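Local coordinates for protein phycoerythrin alpha-2 chain, chloroplastic (Rhodomonas sp. CS24, PDB 1XG0) that harvests light for photosynthesis as the alpha-2 chain of a cryptophyte phycoerythrin, carrying a covalently bound 15,16-dihydrobiliverdin, at residues A29-G33 with K34-M38; E48-T51 with G52-E55. One frame throughout, in Å; residues are numbered along the deposited sequence.

From the N terminus the chain runs through strand 7-15 and then a long excursion before it returns in the antiparallel strand 38-46. Contact 1, residues 29-33 with 34-38, closes the last turn of that excursion and delivers the chain into strand 38-46 beside the bilins. After this strand, contact 2, residues 48-51 with 52-55, turns the chain into helix 51-64. The two are in series, neither nested nor crossed: the first is complete before the second begins. Their centres lie about 39 Å apart, on opposite sides of the centre of the chain, and their nearest atoms are about 26 Å apart, so strand 38-46 links them without direct touch.

Contact 1: residues A29-G33 with K34-M38; sequences AKAGG and KDDEM. With DBV (15,16-dihydrobiliverdin), chain G.
Asp36 reaches back across a surface turn to the backbone of Ala31, Gly32 and Gly33, in the loop that joins the two strands of the antiparallel hairpin and ends in a short 3-10 turn at 34-36. The carboxylate takes three N-H groups. Ala31 N meets OD1 of Asp36 on its syn lone pair at 2.8 Å, nearly straight with an N-H...O angle of 167°. Gly32 N approaches OD2 of Asp36, also from the syn side but 23° out of the carboxylate plane, at 2.8 Å. A weak third bond runs from Gly33 N to the same OD2 of Asp36, at 3.3 Å. With both oxygens engaged, rotation of the carboxylate is restricted. Its first torsion sets CG opposite the carbonyl carbon (chi1 -64°), which turns the group back over the preceding loop.

Gly33 returns a bond of its own: its carbonyl O accepts from Asp36 N at 2.9 Å and closes the turn, the donor standing above the carbonyl plane. Gly32 has positive phi, a conformation that favours glycine. Lys30 lies across Asp36 at about a right angle, its CE 3.8 Å from OD2 of Asp36; NZ makes no contact with the acid, although the nearby positive charge could favour the ionised form of Asp36. Ala31 adds apolar contact with Asp35, whose OD1 forms a salt bridge to a basic side chain of another protein chain.

Beyond the turn, the backbone borders the 15,16-dihydrobiliverdin pocket, and Glu37 accepts from Gly18 N through OE1, close to the chromophore-bearing Cys19. The carbonyl oxygens of Asp36, Glu37 and Met38 lie close against the substituents of the bilin's D ring without pointing at them; the nearest approach is Glu37 O to methyl carbon CMD, 3.4 Å.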
loop_
_atom_site.group_PDB
_atom_site.type_symbol
_atom_site.label_atom_id
_atom_site.label_comp_id
_atom_site.label_asym_id
_atom_site.label_seq_id
_atom_site.Cartn_x
_atom_site.Cartn_y
_atom_site.Cartn_z
ATOM N N ALA B 29 17.173 -25.297 19.908
ATOM C CA ALA B 29 16.670 -26.659 19.946
ATOM C C ALA B 29 15.415 -26.832 19.086
ATOM O O ALA B 29 14.593 -25.913 18.937
ATOM C CB ALA B 29 16.366 -27.046 21.390
ATOM N N LYS B 30 15.252 -28.039 18.553
ATOM C CA LYS B 30 14.117 -28.407 17.737
ATOM C C LYS B 30 12.952 -28.884 18.594
ATOM O O LYS B 30 13.127 -29.434 19.688
ATOM C CB LYS B 30 14.456 -29.500 16.783
ATOM C CG LYS B 30 15.534 -29.117 15.794
ATOM C CD LYS B 30 15.809 -30.145 14.786
ATOM C CE LYS B 30 14.792 -30.227 13.710
ATOM N NZ LYS B 30 15.190 -31.141 12.570
ATOM N N ALA B 31 11.744 -28.663 18.069
ATOM C CA ALA B 31 10.496 -29.117 18.715
ATOM C C ALA B 31 10.097 -30.545 18.355
ATOM O O ALA B 31 9.398 -31.196 19.082
ATOM C CB ALA B 31 9.374 -28.177 18.333
ATOM N N GLY B 32 10.536 -31.020 17.197
ATOM C CA GLY B 32 10.121 -32.289 16.657
ATOM C C GLY B 32 8.709 -32.213 16.121
ATOM O O GLY B 32 7.957 -33.165 16.279
ATOM N N GLY B 33 8.306 -31.139 15.474
ATOM C CA GLY B 33 6.986 -30.965 14.900
ATOM C C GLY B 33 6.924 -29.696 14.070
ATOM O O GLY B 33 7.977 -29.142 13.689
ATOM N N LYS B 34 5.702 -29.195 13.836
ATOM C CA LYS B 34 5.518 -28.106 12.892
ATOM C C LYS B 34 6.192 -26.807 13.330
ATOM O O LYS B 34 6.489 -25.961 12.482
ATOM C CB LYS B 34 4.020 -27.902 12.646
ATOM C CG LYS B 34 3.375 -29.017 11.809
ATOM C CD LYS B 34 3.408 -28.677 10.323
ATOM C CE LYS B 34 2.343 -29.396 9.581
ATOM N NZ LYS B 34 2.793 -30.793 9.335
ATOM N N ASP B 35 6.491 -26.655 14.621
ATOM C CA ASP B 35 7.219 -25.470 15.069
ATOM C C ASP B 35 8.610 -25.387 14.430
ATOM O O ASP B 35 9.204 -24.309 14.411
ATOM C CB ASP B 35 7.289 -25.392 16.581
ATOM C CG ASP B 35 5.948 -25.143 17.219
ATOM O OD1 ASP B 35 5.152 -24.361 16.682
ATOM O OD2 ASP B 35 5.714 -25.706 18.305
ATOM N N ASP B 36 9.161 -26.507 13.951
ATOM C CA ASP B 36 10.446 -26.469 13.255
ATOM C C ASP B 36 10.372 -25.859 11.861
ATOM O O ASP B 36 11.399 -25.627 11.239
ATOM C CB ASP B 36 11.031 -27.897 13.203
ATOM C CG ASP B 36 11.338 -28.423 14.587
ATOM O OD1 ASP B 36 11.719 -27.620 15.467
ATOM O OD2 ASP B 36 11.211 -29.656 14.797
ATOM N N GLU B 37 9.164 -25.599 11.375
ATOM C CA GLU B 37 8.928 -24.996 10.056
ATOM C C GLU B 37 8.379 -23.548 10.181
ATOM O O GLU B 37 7.946 -22.976 9.185
ATOM C CB GLU B 37 7.979 -25.825 9.233
ATOM C CG GLU B 37 8.448 -27.251 8.969
ATOM C CD GLU B 37 7.382 -27.931 8.032
ATOM O OE1 GLU B 37 7.461 -27.686 6.875
ATOM O OE2 GLU B 37 6.461 -28.613 8.524
ATOM N N MET B 38 8.421 -23.001 11.389
ATOM C CA MET B 38 7.866 -21.682 11.672
ATOM C C MET B 38 8.838 -20.923 12.576
ATOM O O MET B 38 9.591 -21.511 13.325
ATOM C CB MET B 38 6.479 -21.806 12.352
ATOM C CG MET B 38 5.503 -22.632 11.575
ATOM S SD MET B 38 3.804 -22.612 12.218
ATOM C CE MET B 38 4.065 -23.490 13.744
HETATM N NA DBV G . 11.211 -20.205 -1.058
HETATM C C1A DBV G . 10.699 -21.029 -1.999
HETATM C C2A DBV G . 9.568 -21.780 -1.444
HETATM C C3A DBV G . 9.461 -21.405 -0.129
HETATM C C4A DBV G . 10.486 -20.386 0.124
HETATM C CMA DBV G . 8.757 -22.709 -2.231
HETATM C CBA DBV G . 7.521 -20.933 1.439
HETATM O OA DBV G . 11.127 -21.111 -3.171
HETATM C CHA DBV G . 10.723 -19.719 1.286
HETATM C CAA DBV G . 8.499 -21.956 0.894
HETATM N NB DBV G . 12.288 -18.483 2.706
HETATM C C1B DBV G . 11.699 -18.669 1.471
HETATM C C2B DBV G . 12.179 -17.656 0.587
HETATM C C3B DBV G . 13.147 -16.949 1.280
HETATM C C4B DBV G . 13.228 -17.458 2.630
HETATM C CHB DBV G . 13.969 -16.907 3.656
HETATM C CMB DBV G . 11.652 -17.272 -0.758
HETATM C CAB DBV G . 13.989 -15.839 0.738
HETATM C CBB DBV G . 15.174 -16.357 -0.118
HETATM C CGB DBV G . 16.007 -17.340 0.669
HETATM O O1B DBV G . 16.733 -16.914 1.589
HETATM O O2B DBV G . 15.882 -18.592 0.382
HETATM C CHC DBV G . 12.514 -18.437 8.114
HETATM N NC DBV G . 13.093 -17.899 5.780
HETATM C C1C DBV G . 13.930 -17.046 5.045
HETATM C C2C DBV G . 14.698 -16.289 5.998
HETATM C C3C DBV G . 14.269 -16.676 7.264
HETATM C C4C DBV G . 13.310 -17.671 7.099
HETATM C CMC DBV G . 14.724 -16.116 8.590
HETATM C CAC DBV G . 15.704 -15.256 5.632
HETATM C CBC DBV G . 15.134 -13.913 5.175
HETATM C CGC DBV G . 14.582 -12.938 6.158
HETATM O O1C DBV G . 15.070 -12.949 7.313
HETATM O O2C DBV G . 13.658 -12.125 5.828
HETATM N ND DBV G . 14.278 -20.052 8.792
HETATM C C1D DBV G . 12.953 -19.922 8.215
HETATM C C2D DBV G . 12.110 -20.688 9.180
HETATM C C3D DBV G . 12.832 -21.202 10.165
HETATM C C4D DBV G . 14.254 -20.796 9.914
HETATM C CMD DBV G . 10.627 -20.821 8.957
HETATM C CAD DBV G . 12.345 -21.994 11.295
HETATM C CBD DBV G . 13.078 -22.565 12.219
HETATM O OD DBV G . 15.264 -21.097 10.591
#

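Contact 2: residues E48-T51 with G52-E55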
loop_
_atom_site.group_PDB
_atom_site.type_symbol
_atom_site.label_atom_id
_atom_site.label_comp_id
_atom_site.label_asym_id
_atom_site.label_seq_id
_atom_site.Cartn_x
_atom_site.Cartn_y
_atom_site.Cartn_z
ATOM N N GLU B 48 12.509 4.103 7.606
ATOM C CA GLU B 48 12.732 5.072 6.553
ATOM C C GLU B 48 11.572 5.043 5.570
ATOM O O GLU B 48 11.090 3.974 5.188
ATOM C CB GLU B 48 14.052 4.798 5.812
ATOM C CG GLU B 48 15.283 4.903 6.707
ATOM C CD GLU B 48 16.499 5.435 5.964
ATOM O OE1 GLU B 48 17.149 4.597 5.283
ATOM O OE2 GLU B 48 16.829 6.686 6.009
ATOM N N VAL B 49 11.201 6.230 5.103
ATOM C CA VAL B 49 10.179 6.404 4.068
ATOM C C VAL B 49 10.794 7.255 2.981
ATOM O O VAL B 49 11.382 8.315 3.271
ATOM C CB VAL B 49 8.893 7.045 4.626
ATOM C CG1 VAL B 49 7.901 7.340 3.517
ATOM C CG2 VAL B 49 8.276 6.101 5.649
ATOM N N SER B 50 10.645 6.816 1.736
ATOM C CA SER B 50 11.268 7.468 0.611
ATOM C C SER B 50 10.467 8.669 0.087
ATOM O O SER B 50 9.275 8.815 0.332
ATOM C CB SER B 50 11.401 6.486 -0.537
ATOM O OG SER B 50 10.110 6.178 -1.069
ATOM N N THR B 51 11.177 9.491 -0.691
ATOM C CA THR B 51 10.590 10.569 -1.469
ATOM C C THR B 51 9.466 10.035 -2.345
ATOM O O THR B 51 8.371 10.627 -2.475
ATOM C CB THR B 51 11.651 11.179 -2.408
ATOM O OG1 THR B 51 12.788 11.644 -1.667
ATOM C CG2 THR B 51 11.116 12.418 -3.028
ATOM N N GLY B 52 9.712 8.922 -3.009
ATOM C CA GLY B 52 8.734 8.366 -3.911
ATOM C C GLY B 52 7.451 7.944 -3.214
ATOM O O GLY B 52 6.332 8.191 -3.707
ATOM N N THR B 53 7.589 7.303 -2.058
ATOM C CA THR B 53 6.415 6.941 -1.294
ATOM C C THR B 53 5.655 8.189 -0.845
ATOM O O THR B 53 4.416 8.248 -0.947
ATOM C CB THR B 53 6.790 6.093 -0.072
ATOM O OG1 THR B 53 7.371 4.883 -0.571
ATOM C CG2 THR B 53 5.621 5.784 0.795
ATOM N N ALA B 54 6.385 9.184 -0.351
ATOM C CA ALA B 54 5.746 10.427 0.086
ATOM C C ALA B 54 4.982 11.106 -1.061
ATOM O O ALA B 54 3.882 11.641 -0.877
ATOM C CB ALA B 54 6.793 11.362 0.678
ATOM N N GLU B 55 5.583 11.121 -2.258
ATOM C CA GLU B 55 4.929 11.700 -3.436
ATOM C C GLU B 55 3.677 10.916 -3.785
ATOM O O GLU B 55 2.653 11.500 -4.179
ATOM C CB GLU B 55 5.904 11.760 -4.618
ATOM C CG GLU B 55 6.937 12.854 -4.399
ATOM C CD GLU B 55 7.983 13.027 -5.479
ATOM O OE1 GLU B 55 8.129 12.135 -6.293
ATOM O OE2 GLU B 55 8.654 14.094 -5.468
HETATM O O HOH W 1 9.126 4.334 1.420
#
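Ser50 OG accepts from Thr53 N at 2.9 Å with an N-H...O angle of 166°, the N-cap bond of helix 51-64. The hydroxyl gets there by sitting between its own N and carbonyl carbon (chi1 69°). The carbonyl O of Ser50 starts the helical ladder by accepting from Ala54 N at 3.0 Å, and Thr51 O follows by accepting from Glu55 N at 2.8 Å. Thr51 and Glu55 point the same way, with CG2 of Thr51 beside the carboxylate end; across the cap, methyl CG1 of Val49 meets CG2 of Thr53 at 3.9 Å. A water accepts from Ser50 N and is hydrogen-bonded to Thr53 OG1, bridging the two residues. Ser50 OG is also hydrogen-bonded to an acidic side chain of another protein chain. Replacing Ser50 with alanine would probably cost Thr53 N its capping acceptor and leave that acidic side chain without its hydroxyl partner. A polar side chain of a different protein chain bonds Glu55 OE2, and the same chain packs apolar side chains against Val49, Thr53 and Ala54. Within its own chain, the cap joins the loop after strand 38-46 to helix 51-64.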